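Local coordinates for protein protease (Helicobacter pylori, PDB 5EUF) that is a zinc-bound M16-family peptidase that probably cleaves the cytoplasmic tail of the human junctional adhesion molecule JAM-A, weakening the gastric epithelial barrier, at residues V30-D34 with S365-A369; Y37-N43 with F182-Y187; R238-K244 with T413-P419; I342-L347 with L394-V400. All coordinates share one frame; numbering follows the deposited sequence.

Contact 1: V30-D34 with S365-A369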
loop_
_atom_site.group_PDB
_atom_site.type_symbol
_atom_site.label_atom_id
_atom_site.label_comp_id
_atom_site.label_asym_id
_atom_site.label_seq_id
_atom_site.Cartn_x
_atom_site.Cartn_y
_atom_site.Cartn_z
ATOM N N VAL B 30 -22.028 2.025 -39.933
ATOM C CA VAL B 30 -21.285 1.589 -38.756
ATOM C C VAL B 30 -21.069 2.699 -37.726
ATOM O O VAL B 30 -20.577 3.778 -38.052
ATOM C CB VAL B 30 -19.913 1.015 -39.162
ATOM C CG1 VAL B 30 -19.177 0.476 -37.946
ATOM C CG2 VAL B 30 -20.089 -0.071 -40.208
ATOM N N ILE B 31 -21.452 2.428 -36.480
ATOM C CA ILE B 31 -21.197 3.348 -35.375
ATOM C C ILE B 31 -20.703 2.604 -34.141
ATOM O O ILE B 31 -20.738 1.374 -34.087
ATOM C CB ILE B 31 -22.455 4.149 -34.969
ATOM C CG1 ILE B 31 -23.489 3.223 -34.324
ATOM C CG2 ILE B 31 -23.037 4.904 -36.157
ATOM C CD1 ILE B 31 -24.666 3.951 -33.731
ATOM N N GLU B 32 -20.246 3.359 -33.150
ATOM C CA GLU B 32 -19.923 2.790 -31.847
ATOM C C GLU B 32 -20.500 3.653 -30.732
ATOM O O GLU B 32 -20.310 4.871 -30.714
ATOM C CB GLU B 32 -18.412 2.637 -31.665
ATOM C CG GLU B 32 -18.041 2.042 -30.314
ATOM C CD GLU B 32 -16.570 1.712 -30.191
ATOM O OE1 GLU B 32 -15.954 2.108 -29.180
ATOM O OE2 GLU B 32 -16.030 1.045 -31.097
ATOM N N VAL B 33 -21.207 3.015 -29.805
ATOM C CA VAL B 33 -21.834 3.723 -28.695
ATOM C C VAL B 33 -21.043 3.525 -27.409
ATOM O O VAL B 33 -21.039 2.435 -26.843
ATOM C CB VAL B 33 -23.283 3.251 -28.475
ATOM C CG1 VAL B 33 -23.956 4.100 -27.415
ATOM C CG2 VAL B 33 -24.060 3.311 -29.778
ATOM N N ASP B 34 -20.382 4.582 -26.947
ATOM C CA ASP B 34 -19.535 4.496 -25.760
ATOM C C ASP B 34 -20.162 5.117 -24.518
ATOM O O ASP B 34 -20.792 6.174 -24.583
ATOM C CB ASP B 34 -18.185 5.170 -26.019
ATOM C CG ASP B 34 -17.255 4.312 -26.839
ATOM O OD1 ASP B 34 -17.452 4.232 -28.068
ATOM O OD2 ASP B 34 -16.321 3.724 -26.253
ATOM N N SER B 365 -14.440 3.718 -36.743
ATOM C CA SER B 365 -15.108 4.367 -35.623
ATOM C C SER B 365 -14.625 3.814 -34.285
ATOM O O SER B 365 -14.647 4.514 -33.273
ATOM C CB SER B 365 -16.623 4.204 -35.743
ATOM O OG SER B 365 -16.979 2.838 -35.858
ATOM N N SER B 366 -14.185 2.559 -34.286
ATOM C CA SER B 366 -13.655 1.930 -33.079
ATOM C C SER B 366 -12.343 2.575 -32.652
ATOM O O SER B 366 -12.095 2.775 -31.463
ATOM C CB SER B 366 -13.444 0.431 -33.296
ATOM O OG SER B 366 -14.631 -0.192 -33.752
ATOM N N ASP B 367 -11.504 2.889 -33.634
ATOM C CA ASP B 367 -10.207 3.495 -33.368
ATOM C C ASP B 367 -10.367 4.936 -32.900
ATOM O O ASP B 367 -9.717 5.363 -31.945
ATOM C CB ASP B 367 -9.321 3.435 -34.614
ATOM C CG ASP B 367 -8.930 2.014 -34.984
ATOM O OD1 ASP B 367 -8.774 1.179 -34.069
ATOM O OD2 ASP B 367 -8.776 1.733 -36.193
ATOM N N VAL B 368 -11.241 5.677 -33.576
ATOM C CA VAL B 368 -11.487 7.076 -33.240
ATOM C C VAL B 368 -12.072 7.208 -31.837
ATOM O O VAL B 368 -11.686 8.094 -31.070
ATOM C CB VAL B 368 -12.435 7.739 -34.256
ATOM C CG1 VAL B 368 -12.740 9.171 -33.851
ATOM C CG2 VAL B 368 -11.823 7.701 -35.644
ATOM N N ALA B 369 -12.998 6.314 -31.503
ATOM C CA ALA B 369 -13.609 6.303 -30.181
ATOM C C ALA B 369 -12.551 6.096 -29.101
ATOM O O ALA B 369 -12.513 6.828 -28.114
ATOM C CB ALA B 369 -14.675 5.224 -30.096
#
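Strand 30-37, an inner strand of a six-stranded mixed sheet, meets the first turn of helix 365-376, where E32 reaches across to S366 and A369. E32 does most of the work. Its chain is stretched out, with CG anti to the backbone N (chi1 -180°), and this carries the carboxylate away from the sheet to the first turn of the helix. OE2 comes up to S366, 3.2 Å from S366 CA, and takes a weak hydrogen bond from S366 OG. The other oxygen, OE1, rests against the methyl of A369, 3.5 Å from A369 CB. D34, two residues further along the same face, adds OD1 at 3.6 Å from A369 CB. Both carboxylates thus face the methyl from one side, E32 OE1 and D34 OD1 being two acceptors close together without a bond. R92 forms salt bridges to E32 OE1 and D34 OD2 and would probably offset their charge. S366 OG also bonds to K96. At the start of both segments, V30 CG1 touches S365 OG at 3.8 Å. The axes of 30-34 and 365-369 come within 8.1 Å, their directions 31° apart. Strand 30-37 is flanked by strands 91-98 and 192-198, and V197 of the latter also packs on S365, V368 and A369. I31 and V33 turn the other way, onto helix 102-113, so the sheet lies between the two helices.

Contact 2: Y37-N43 with F182-Y187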
loop_
_atom_site.group_PDB
_atom_site.type_symbol
_atom_site.label_atom_id
_atom_site.label_comp_id
_atom_site.label_asym_id
_atom_site.label_seq_id
_atom_site.Cartn_x
_atom_site.Cartn_y
_atom_site.Cartn_z
ATOM N N TYR B 37 -16.993 5.926 -17.756
ATOM C CA TYR B 37 -17.061 6.334 -16.362
ATOM C C TYR B 37 -15.677 6.749 -15.884
ATOM O O TYR B 37 -14.707 6.009 -16.054
ATOM C CB TYR B 37 -17.612 5.207 -15.490
ATOM C CG TYR B 37 -19.081 4.919 -15.707
ATOM C CD1 TYR B 37 -20.059 5.682 -15.077
ATOM C CD2 TYR B 37 -19.491 3.876 -16.529
ATOM C CE1 TYR B 37 -21.402 5.417 -15.266
ATOM C CE2 TYR B 37 -20.829 3.602 -16.723
ATOM C CZ TYR B 37 -21.782 4.377 -16.093
ATOM O OH TYR B 37 -23.116 4.109 -16.289
ATOM N N LYS B 38 -15.583 7.933 -15.289
ATOM C CA LYS B 38 -14.309 8.428 -14.776
ATOM C C LYS B 38 -13.925 7.706 -13.489
ATOM O O LYS B 38 -13.730 8.336 -12.450
ATOM C CB LYS B 38 -14.377 9.935 -14.533
ATOM C CG LYS B 38 -14.744 10.749 -15.762
ATOM C CD LYS B 38 -14.856 12.226 -15.426
ATOM C CE LYS B 38 -15.142 13.060 -16.662
ATOM N NZ LYS B 38 -15.328 14.497 -16.318
ATOM N N VAL B 39 -13.841 6.380 -13.568
ATOM C CA VAL B 39 -13.483 5.546 -12.426
ATOM C C VAL B 39 -12.484 4.476 -12.825
ATOM O O VAL B 39 -12.539 3.942 -13.931
ATOM C CB VAL B 39 -14.698 4.831 -11.811
ATOM C CG1 VAL B 39 -14.487 4.647 -10.316
ATOM C CG2 VAL B 39 -15.982 5.586 -12.096
ATOM N N GLY B 40 -11.586 4.147 -11.908
ATOM C CA GLY B 40 -10.625 3.087 -12.139
ATOM C C GLY B 40 -10.100 2.567 -10.820
ATOM O O GLY B 40 -10.705 2.789 -9.771
ATOM N N SER B 41 -8.965 1.880 -10.869
ATOM C CA SER B 41 -8.347 1.358 -9.662
ATOM C C SER B 41 -7.752 2.493 -8.836
ATOM O O SER B 41 -7.458 2.320 -7.653
ATOM C CB SER B 41 -7.270 0.331 -10.012
ATOM O OG SER B 41 -6.224 0.922 -10.764
ATOM N N ARG B 42 -7.583 3.655 -9.465
ATOM C CA ARG B 42 -7.001 4.810 -8.790
ATOM C C ARG B 42 -7.993 5.425 -7.807
ATOM O O ARG B 42 -7.620 6.216 -6.941
ATOM C CB ARG B 42 -6.545 5.861 -9.805
ATOM C CG ARG B 42 -7.631 6.839 -10.198
ATOM C CD ARG B 42 -7.119 7.924 -11.127
ATOM N NE ARG B 42 -7.932 9.128 -11.005
ATOM C CZ ARG B 42 -7.561 10.203 -10.322
ATOM N NH1 ARG B 42 -6.382 10.224 -9.719
ATOM N NH2 ARG B 42 -8.362 11.259 -10.248
ATOM N N ASN B 43 -9.261 5.054 -7.949
ATOM C CA ASN B 43 -10.301 5.528 -7.048
ATOM C C ASN B 43 -10.598 4.512 -5.952
ATOM O O ASN B 43 -11.581 4.637 -5.222
ATOM C CB ASN B 43 -11.574 5.846 -7.827
ATOM C CG ASN B 43 -11.331 6.810 -8.968
ATOM O OD1 ASN B 43 -11.134 6.398 -10.114
ATOM N ND2 ASN B 43 -11.343 8.101 -8.662
ATOM N N PHE B 182 -19.612 1.909 -3.726
ATOM C CA PHE B 182 -18.685 2.295 -4.784
ATOM C C PHE B 182 -19.419 2.644 -6.076
ATOM O O PHE B 182 -19.146 3.673 -6.694
ATOM C CB PHE B 182 -17.675 1.172 -5.042
ATOM C CG PHE B 182 -16.483 1.595 -5.859
ATOM C CD1 PHE B 182 -16.530 1.583 -7.245
ATOM C CD2 PHE B 182 -15.309 1.994 -5.239
ATOM C CE1 PHE B 182 -15.434 1.968 -7.996
ATOM C CE2 PHE B 182 -14.209 2.378 -5.983
ATOM C CZ PHE B 182 -14.271 2.366 -7.363
ATOM N N HIS B 183 -20.350 1.785 -6.476
ATOM C CA HIS B 183 -21.060 1.966 -7.737
ATOM C C HIS B 183 -21.922 3.222 -7.746
ATOM O O HIS B 183 -21.796 4.058 -8.640
ATOM C CB HIS B 183 -21.931 0.749 -8.045
ATOM C CG HIS B 183 -22.738 0.898 -9.297
ATOM N ND1 HIS B 183 -24.059 1.290 -9.289
ATOM C CD2 HIS B 183 -22.404 0.724 -10.598
ATOM C CE1 HIS B 183 -24.508 1.342 -10.531
ATOM N NE2 HIS B 183 -23.524 1.003 -11.344
ATOM N N SER B 184 -22.793 3.353 -6.750
ATOM C CA SER B 184 -23.710 4.488 -6.677
ATOM C C SER B 184 -22.964 5.815 -6.550
ATOM O O SER B 184 -23.500 6.874 -6.882
ATOM C CB SER B 184 -24.677 4.323 -5.502
ATOM O OG SER B 184 -23.998 4.441 -4.265
ATOM N N LEU B 185 -21.726 5.754 -6.071
ATOM C CA LEU B 185 -20.913 6.953 -5.919
ATOM C C LEU B 185 -20.202 7.322 -7.215
ATOM O O LEU B 185 -20.158 8.491 -7.595
ATOM C CB LEU B 185 -19.887 6.768 -4.801
ATOM C CG LEU B 185 -18.845 7.877 -4.648
ATOM C CD1 LEU B 185 -19.513 9.210 -4.367
ATOM C CD2 LEU B 185 -17.851 7.531 -3.551
ATOM N N TYR B 186 -19.654 6.323 -7.896
ATOM C CA TYR B 186 -18.797 6.576 -9.046
ATOM C C TYR B 186 -19.484 6.379 -10.401
ATOM O O TYR B 186 -18.923 6.734 -11.437
ATOM C CB TYR B 186 -17.553 5.692 -8.963
ATOM C CG TYR B 186 -16.581 6.112 -7.882
ATOM C CD1 TYR B 186 -15.804 7.256 -8.027
ATOM C CD2 TYR B 186 -16.435 5.364 -6.719
ATOM C CE1 TYR B 186 -14.912 7.646 -7.041
ATOM C CE2 TYR B 186 -15.545 5.746 -5.729
ATOM C CZ TYR B 186 -14.788 6.888 -5.895
ATOM O OH TYR B 186 -13.901 7.273 -4.913
ATOM N N TYR B 187 -20.695 5.827 -10.397
ATOM C CA TYR B 187 -21.456 5.664 -11.637
ATOM C C TYR B 187 -22.623 6.644 -11.711
ATOM O O TYR B 187 -23.697 6.313 -12.211
ATOM C CB TYR B 187 -21.974 4.232 -11.779
ATOM C CG TYR B 187 -20.944 3.244 -12.276
ATOM C CD1 TYR B 187 -19.702 3.136 -11.663
ATOM C CD2 TYR B 187 -21.222 2.403 -13.347
ATOM C CE1 TYR B 187 -18.760 2.231 -12.111
ATOM C CE2 TYR B 187 -20.285 1.490 -13.802
ATOM C CZ TYR B 187 -19.057 1.409 -13.178
ATOM O OH TYR B 187 -18.119 0.504 -13.622
#
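Y186, at the end of helix 176-186, lies against V39 and N43 of the loop after strand 30-37, and it can be followed atom by atom. CB sits 3.5 Å from V39 CG2; both methyls of the valine press on Y186 CB from one side, and V39 CG1 goes on to Y186 CG, also at 3.5 Å. With CG anti to the carbonyl carbon (chi1 -72°), the ring reaches the loop while its CD2 stands over the centre of the F182 ring. Further out, CE1 approaches N43 CB at 3.9 Å, and that carbon makes an off-centre CH-pi contact with the ring, 29° from its normal. At the tip, Y186 OH is 3.5 Å from N43 O. F182 brings its ring edge to the same carbonyl, CE2 standing 3.5 Å from N43 O. N43 itself is held by its amide oxygen, whose in-plane lone pair receives G40 N, with N43 OD1 2.9 Å from G40 N. Beyond V39, Y37 and Y187 stack face to face, ring centroids 4.0 Å apart and planes 24° from parallel; H183 CD2 lies over the opposite face of Y187, toward its rim. Y187 OH bonds to Y93 OH. Aromatic and aliphatic packing joins the two segments, while bonds to T91 and N191 also hold the loop, all beside helix 51-58, which carries H53 and the likely proton acceptor E56.

Contact 3: R238-K244 with T413-P419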
loop_
_atom_site.group_PDB
_atom_site.type_symbol
_atom_site.label_atom_id
_atom_site.label_comp_id
_atom_site.label_asym_id
_atom_site.label_seq_id
_atom_site.Cartn_x
_atom_site.Cartn_y
_atom_site.Cartn_z
ATOM N N ARG B 238 14.456 1.042 -6.971
ATOM C CA ARG B 238 13.693 0.051 -6.219
ATOM C C ARG B 238 13.704 -1.285 -6.951
ATOM O O ARG B 238 13.415 -1.343 -8.144
ATOM C CB ARG B 238 12.253 0.526 -6.000
ATOM C CG ARG B 238 12.148 1.874 -5.304
ATOM C CD ARG B 238 10.714 2.376 -5.236
ATOM N NE ARG B 238 10.650 3.726 -4.680
ATOM C CZ ARG B 238 9.537 4.447 -4.582
ATOM N NH1 ARG B 238 8.382 3.952 -5.002
ATOM N NH2 ARG B 238 9.580 5.667 -4.064
ATOM N N THR B 239 14.060 -2.355 -6.246
ATOM C CA THR B 239 14.070 -3.685 -6.852
ATOM C C THR B 239 13.292 -4.711 -6.035
ATOM O O THR B 239 13.050 -4.532 -4.838
ATOM C CB THR B 239 15.503 -4.228 -7.045
ATOM O OG1 THR B 239 16.053 -4.597 -5.773
ATOM C CG2 THR B 239 16.394 -3.197 -7.718
ATOM N N ALA B 240 12.917 -5.795 -6.704
ATOM C CA ALA B 240 12.206 -6.898 -6.083
ATOM C C ALA B 240 12.371 -8.152 -6.931
ATOM O O ALA B 240 12.223 -8.111 -8.151
ATOM C CB ALA B 240 10.738 -6.556 -5.912
ATOM N N VAL B 241 12.692 -9.266 -6.285
ATOM C CA VAL B 241 12.799 -10.535 -6.987
ATOM C C VAL B 241 11.587 -11.397 -6.672
ATOM O O VAL B 241 11.200 -11.532 -5.512
ATOM C CB VAL B 241 14.089 -11.288 -6.610
ATOM C CG1 VAL B 241 14.077 -12.691 -7.193
ATOM C CG2 VAL B 241 15.308 -10.515 -7.086
ATOM N N VAL B 242 10.975 -11.965 -7.706
ATOM C CA VAL B 242 9.818 -12.826 -7.506
ATOM C C VAL B 242 10.089 -14.257 -7.965
ATOM O O VAL B 242 10.177 -14.530 -9.162
ATOM C CB VAL B 242 8.583 -12.285 -8.243
ATOM C CG1 VAL B 242 7.416 -13.249 -8.097
ATOM C CG2 VAL B 242 8.216 -10.910 -7.710
ATOM N N HIS B 243 10.232 -15.161 -7.003
ATOM C CA HIS B 243 10.374 -16.578 -7.302
ATOM C C HIS B 243 9.002 -17.240 -7.376
ATOM O O HIS B 243 8.242 -17.224 -6.407
ATOM C CB HIS B 243 11.243 -17.276 -6.253
ATOM C CG HIS B 243 12.707 -16.999 -6.398
ATOM N ND1 HIS B 243 13.511 -17.696 -7.274
ATOM C CD2 HIS B 243 13.513 -16.108 -5.774
ATOM C CE1 HIS B 243 14.749 -17.242 -7.187
ATOM N NE2 HIS B 243 14.778 -16.278 -6.285
ATOM N N LYS B 244 8.685 -17.812 -8.534
ATOM C CA LYS B 244 7.411 -18.492 -8.722
ATOM C C LYS B 244 7.639 -19.907 -9.236
ATOM O O LYS B 244 8.546 -20.145 -10.031
ATOM C CB LYS B 244 6.520 -17.710 -9.689
ATOM C CG LYS B 244 5.034 -17.905 -9.443
ATOM C CD LYS B 244 4.653 -17.441 -8.044
ATOM C CE LYS B 244 3.207 -17.774 -7.718
ATOM N NZ LYS B 244 2.842 -17.352 -6.336
ATOM N N THR B 413 12.535 1.238 -11.480
ATOM C CA THR B 413 11.969 0.140 -10.718
ATOM C C THR B 413 12.204 -1.144 -11.497
ATOM O O THR B 413 11.883 -1.222 -12.681
ATOM C CB THR B 413 10.468 0.332 -10.459
ATOM O OG1 THR B 413 10.253 1.576 -9.777
ATOM C CG2 THR B 413 9.921 -0.816 -9.623
ATOM N N THR B 414 12.777 -2.142 -10.838
ATOM C CA THR B 414 13.155 -3.374 -11.513
ATOM C C THR B 414 12.617 -4.603 -10.791
ATOM O O THR B 414 12.853 -4.786 -9.600
ATOM C CB THR B 414 14.683 -3.492 -11.633
ATOM O OG1 THR B 414 15.198 -2.354 -12.334
ATOM C CG2 THR B 414 15.062 -4.756 -12.374
ATOM N N VAL B 415 11.892 -5.449 -11.517
ATOM C CA VAL B 415 11.352 -6.672 -10.935
ATOM C C VAL B 415 11.774 -7.898 -11.738
ATOM O O VAL B 415 11.533 -7.974 -12.942
ATOM C CB VAL B 415 9.814 -6.625 -10.852
ATOM C CG1 VAL B 415 9.267 -7.941 -10.320
ATOM C CG2 VAL B 415 9.369 -5.463 -9.977
ATOM N N PHE B 416 12.410 -8.851 -11.061
ATOM C CA PHE B 416 12.868 -10.083 -11.698
ATOM C C PHE B 416 11.894 -11.232 -11.459
ATOM O O PHE B 416 11.358 -11.386 -10.360
ATOM C CB PHE B 416 14.255 -10.471 -11.181
ATOM C CG PHE B 416 15.325 -9.463 -11.486
ATOM C CD1 PHE B 416 15.464 -8.942 -12.762
ATOM C CD2 PHE B 416 16.194 -9.035 -10.494
ATOM C CE1 PHE B 416 16.453 -8.014 -13.042
ATOM C CE2 PHE B 416 17.183 -8.108 -10.767
ATOM C CZ PHE B 416 17.312 -7.598 -12.043
ATOM N N LEU B 417 11.674 -12.045 -12.487
ATOM C CA LEU B 417 10.819 -13.218 -12.353
ATOM C C LEU B 417 11.627 -14.500 -12.529
ATOM O O LEU B 417 12.152 -14.774 -13.606
ATOM C CB LEU B 417 9.674 -13.167 -13.361
ATOM C CG LEU B 417 8.534 -14.147 -13.093
ATOM C CD1 LEU B 417 7.994 -13.956 -11.688
ATOM C CD2 LEU B 417 7.431 -13.970 -14.120
ATOM N N LYS B 418 11.721 -15.278 -11.456
ATOM C CA LYS B 418 12.533 -16.489 -11.428
ATOM C C LYS B 418 11.728 -17.653 -10.846
ATOM O O LYS B 418 10.650 -17.438 -10.295
ATOM C CB LYS B 418 13.800 -16.245 -10.604
ATOM C CG LYS B 418 14.699 -15.153 -11.137
ATOM C CD LYS B 418 15.911 -14.971 -10.242
ATOM C CE LYS B 418 16.893 -13.985 -10.845
ATOM N NZ LYS B 418 18.126 -13.855 -10.020
ATOM N N PRO B 419 12.223 -18.895 -10.984
ATOM C CA PRO B 419 13.349 -19.364 -11.801
ATOM C C PRO B 419 12.917 -19.681 -13.226
ATOM O O PRO B 419 12.040 -20.528 -13.392
ATOM C CB PRO B 419 13.811 -20.638 -11.076
ATOM C CG PRO B 419 13.096 -20.628 -9.748
ATOM C CD PRO B 419 11.816 -19.919 -10.012
#
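The H243 ring has P419 CG in its plane at one edge, 3.9 Å from ND1 of H243, while K418 CB approaches the same ring obliquely, 3.6 Å from H243 ND1. The other flat group, the F416 ring, is likewise met at its edge and in its plane, by V241 CG2 at 3.8 Å from F416 CD2. F416 CG lies anti to the carbonyl carbon (chi1 -62°), which sets the ring beside its neighbour across the strands. T239, V241, H243, T414, F416 and K418 line one face of the sheet. On the other, L417 CD1 leans over to V242 CG1 at 3.7 Å, and V415 CG1 stands 4.1 Å from V242 CG2; helix 142-154 packs there on A240, T413 and V415. Between the faces run two parallel strands, joined in register from R238 with T413 to H243 with K418. Six backbone bonds tie them, the K418 N to V242 O one being nearly straight at 177° and the last running from K244 N to K418 O, 2.7 Å. Strand 238-243 goes on to pair antiparallel with the second subunit, where T239 OG1 bonds to T239 OG1 of that chain, so the sheet continues across the dimer. Chemically, the backbone provides the bonding between the strands. K418 NZ, 5.6 Å from H243 NE2, forms a salt bridge with E324, which would ease any repulsion should the histidine be protonated.

Contact 4: I342-L347 with L394-V400; sequences ITQAEL and LKVSDLV
V396 sits between I342 and L347, and this is where the contact is tight. Its CG1 meets I342 CB at 3.6 Å, and its CG2 touches L347 CD2, also at 3.6 Å; the valine's two branches divide these partners between them. With CG1 anti to the backbone N (chi1 171°), CG1 is aimed at I342 and CG2 at L347. Deeper in, I342 CD1 runs on past the valine to L399 CB and V400 CG2, 3.9 Å from each, while L347 CD1 reaches L399 CD1 at 4.1 Å. L347 CD2 also lies 3.7 Å from L394 O, while the L394 side chain turns onto helix 266-276. The outer side is looser. Q344, exposed to solvent, bends back so that its NE2 comes 3.7 Å from V396 CG2, and K395 points away from the other segment. Each helix start is also braced internally: E346 N gives a 2.7 Å bond to T343 OG1, and T343 N returns one to E346 OE1. K395 N likewise bonds to D398 OD2, approaching from above the carboxylate plane. The first pair is a capping box, and the contact as a whole is two helix N-termini packed through aliphatic side chains.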
loop_
_atom_site.group_PDB
_atom_site.type_symbol
_atom_site.label_atom_id
_atom_site.label_comp_id
_atom_site.label_asym_id
_atom_site.label_seq_id
_atom_site.Cartn_x
_atom_site.Cartn_y
_atom_site.Cartn_z
ATOM N N ILE B 342 20.594 8.343 -32.191
ATOM C CA ILE B 342 19.417 8.069 -33.007
ATOM C C ILE B 342 19.615 8.631 -34.406
ATOM O O ILE B 342 19.813 9.835 -34.573
ATOM C CB ILE B 342 18.144 8.676 -32.413
ATOM C CG1 ILE B 342 18.065 8.422 -30.909
ATOM C CG2 ILE B 342 16.920 8.123 -33.123
ATOM C CD1 ILE B 342 16.907 9.132 -30.250
ATOM N N THR B 343 19.559 7.765 -35.411
ATOM C CA THR B 343 19.757 8.198 -36.789
ATOM C C THR B 343 18.577 9.023 -37.276
ATOM O O THR B 343 17.454 8.861 -36.794
ATOM C CB THR B 343 19.945 7.009 -37.744
ATOM O OG1 THR B 343 18.675 6.400 -38.010
ATOM C CG2 THR B 343 20.895 5.982 -37.145
ATOM N N GLN B 344 18.835 9.907 -38.234
ATOM C CA GLN B 344 17.767 10.674 -38.861
ATOM C C GLN B 344 16.800 9.734 -39.569
ATOM O O GLN B 344 15.595 9.988 -39.615
ATOM C CB GLN B 344 18.340 11.701 -39.838
ATOM C CG GLN B 344 18.847 12.963 -39.164
ATOM C CD GLN B 344 17.739 13.741 -38.477
ATOM O OE1 GLN B 344 16.627 13.850 -38.997
ATOM N NE2 GLN B 344 18.033 14.279 -37.299
ATOM N N ALA B 345 17.336 8.641 -40.105
ATOM C CA ALA B 345 16.523 7.614 -40.744
ATOM C C ALA B 345 15.566 6.956 -39.749
ATOM O O ALA B 345 14.406 6.708 -40.070
ATOM C CB ALA B 345 17.416 6.565 -41.396
ATOM N N GLU B 346 16.059 6.674 -38.546
ATOM C CA GLU B 346 15.235 6.061 -37.508
ATOM C C GLU B 346 14.072 6.964 -37.124
ATOM O O GLU B 346 12.922 6.524 -37.073
ATOM C CB GLU B 346 16.073 5.735 -36.269
ATOM C CG GLU B 346 16.839 4.425 -36.361
ATOM C CD GLU B 346 17.658 4.138 -35.119
ATOM O OE1 GLU B 346 18.440 5.018 -34.696
ATOM O OE2 GLU B 346 17.516 3.029 -34.563
ATOM N N LEU B 347 14.381 8.228 -36.855
ATOM C CA LEU B 347 13.371 9.214 -36.493
ATOM C C LEU B 347 12.319 9.363 -37.590
ATOM O O LEU B 347 11.141 9.579 -37.312
ATOM C CB LEU B 347 14.026 10.569 -36.211
ATOM C CG LEU B 347 13.080 11.728 -35.889
ATOM C CD1 LEU B 347 12.432 11.541 -34.525
ATOM C CD2 LEU B 347 13.801 13.065 -35.972
ATOM N N LEU B 394 8.826 16.632 -33.745
ATOM C CA LEU B 394 9.820 16.103 -32.822
ATOM C C LEU B 394 11.180 16.005 -33.498
ATOM O O LEU B 394 11.301 15.463 -34.593
ATOM C CB LEU B 394 9.402 14.727 -32.293
ATOM C CG LEU B 394 8.312 14.663 -31.221
ATOM C CD1 LEU B 394 7.838 13.234 -31.032
ATOM C CD2 LEU B 394 8.819 15.227 -29.907
ATOM N N LYS B 395 12.200 16.547 -32.846
ATOM C CA LYS B 395 13.566 16.352 -33.299
ATOM C C LYS B 395 14.184 15.229 -32.477
ATOM O O LYS B 395 13.666 14.881 -31.417
ATOM C CB LYS B 395 14.385 17.640 -33.170
ATOM C CG LYS B 395 13.931 18.775 -34.084
ATOM C CD LYS B 395 13.008 19.744 -33.364
ATOM C CE LYS B 395 13.718 20.420 -32.201
ATOM N NZ LYS B 395 12.822 21.358 -31.466
ATOM N N VAL B 396 15.276 14.653 -32.973
ATOM C CA VAL B 396 16.000 13.620 -32.239
ATOM C C VAL B 396 16.376 14.127 -30.852
ATOM O O VAL B 396 16.282 13.398 -29.862
ATOM C CB VAL B 396 17.276 13.182 -32.986
ATOM C CG1 VAL B 396 18.132 12.282 -32.107
ATOM C CG2 VAL B 396 16.918 12.484 -34.286
ATOM N N SER B 397 16.783 15.393 -30.793
ATOM C CA SER B 397 17.163 16.032 -29.540
ATOM C C SER B 397 16.039 15.961 -28.510
ATOM O O SER B 397 16.296 15.796 -27.318
ATOM C CB SER B 397 17.561 17.489 -29.785
ATOM O OG SER B 397 16.512 18.205 -30.413
ATOM N N ASP B 398 14.798 16.081 -28.972
ATOM C CA ASP B 398 13.644 15.983 -28.083
ATOM C C ASP B 398 13.569 14.591 -27.467
ATOM O O ASP B 398 13.311 14.440 -26.273
ATOM C CB ASP B 398 12.346 16.304 -28.829
ATOM C CG ASP B 398 12.243 17.766 -29.222
ATOM O OD1 ASP B 398 12.770 18.621 -28.476
ATOM O OD2 ASP B 398 11.635 18.062 -30.274
ATOM N N LEU B 399 13.807 13.577 -28.289
ATOM C CA LEU B 399 13.791 12.197 -27.827
ATOM C C LEU B 399 14.919 11.932 -26.831
ATOM O O LEU B 399 14.746 11.182 -25.872
ATOM C CB LEU B 399 13.901 11.236 -29.012
ATOM C CG LEU B 399 12.633 10.907 -29.805
ATOM C CD1 LEU B 399 12.059 12.132 -30.499
ATOM C CD2 LEU B 399 12.923 9.807 -30.816
ATOM N N VAL B 400 16.070 12.557 -27.060
ATOM C CA VAL B 400 17.241 12.341 -26.214
ATOM C C VAL B 400 17.138 13.132 -24.908
ATOM O O VAL B 400 17.565 12.658 -23.854
ATOM C CB VAL B 400 18.542 12.717 -26.954
ATOM C CG1 VAL B 400 19.755 12.484 -26.065
ATOM C CG2 VAL B 400 18.668 11.912 -28.236
#

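In the fold
Contacts 1 and 3 involve the two sheets of the chain; contact 2 follows on from the first sheet, and contact 4 joins two helix starts. Contacts 1 and 2 adjoin along strand 30-37, their centres 23 Å apart, and contact 2 is nested within the loop that contact 1 closes. Contact 3 pairs an outer strand of this chain's five-stranded sheet with its neighbour, across the chain's centre from contact 1 (centres 39 Å apart); contact 4 is nested inside its loop, centres 33 Å apart. The order 30-34, 238-244, 365-369, 413-419 interleaves contacts 1 and 3, tying early and late parts together. Helix 344-361 leads into helix 365-376. Contact 2 lies nearest the likely proton acceptor E56 among the four.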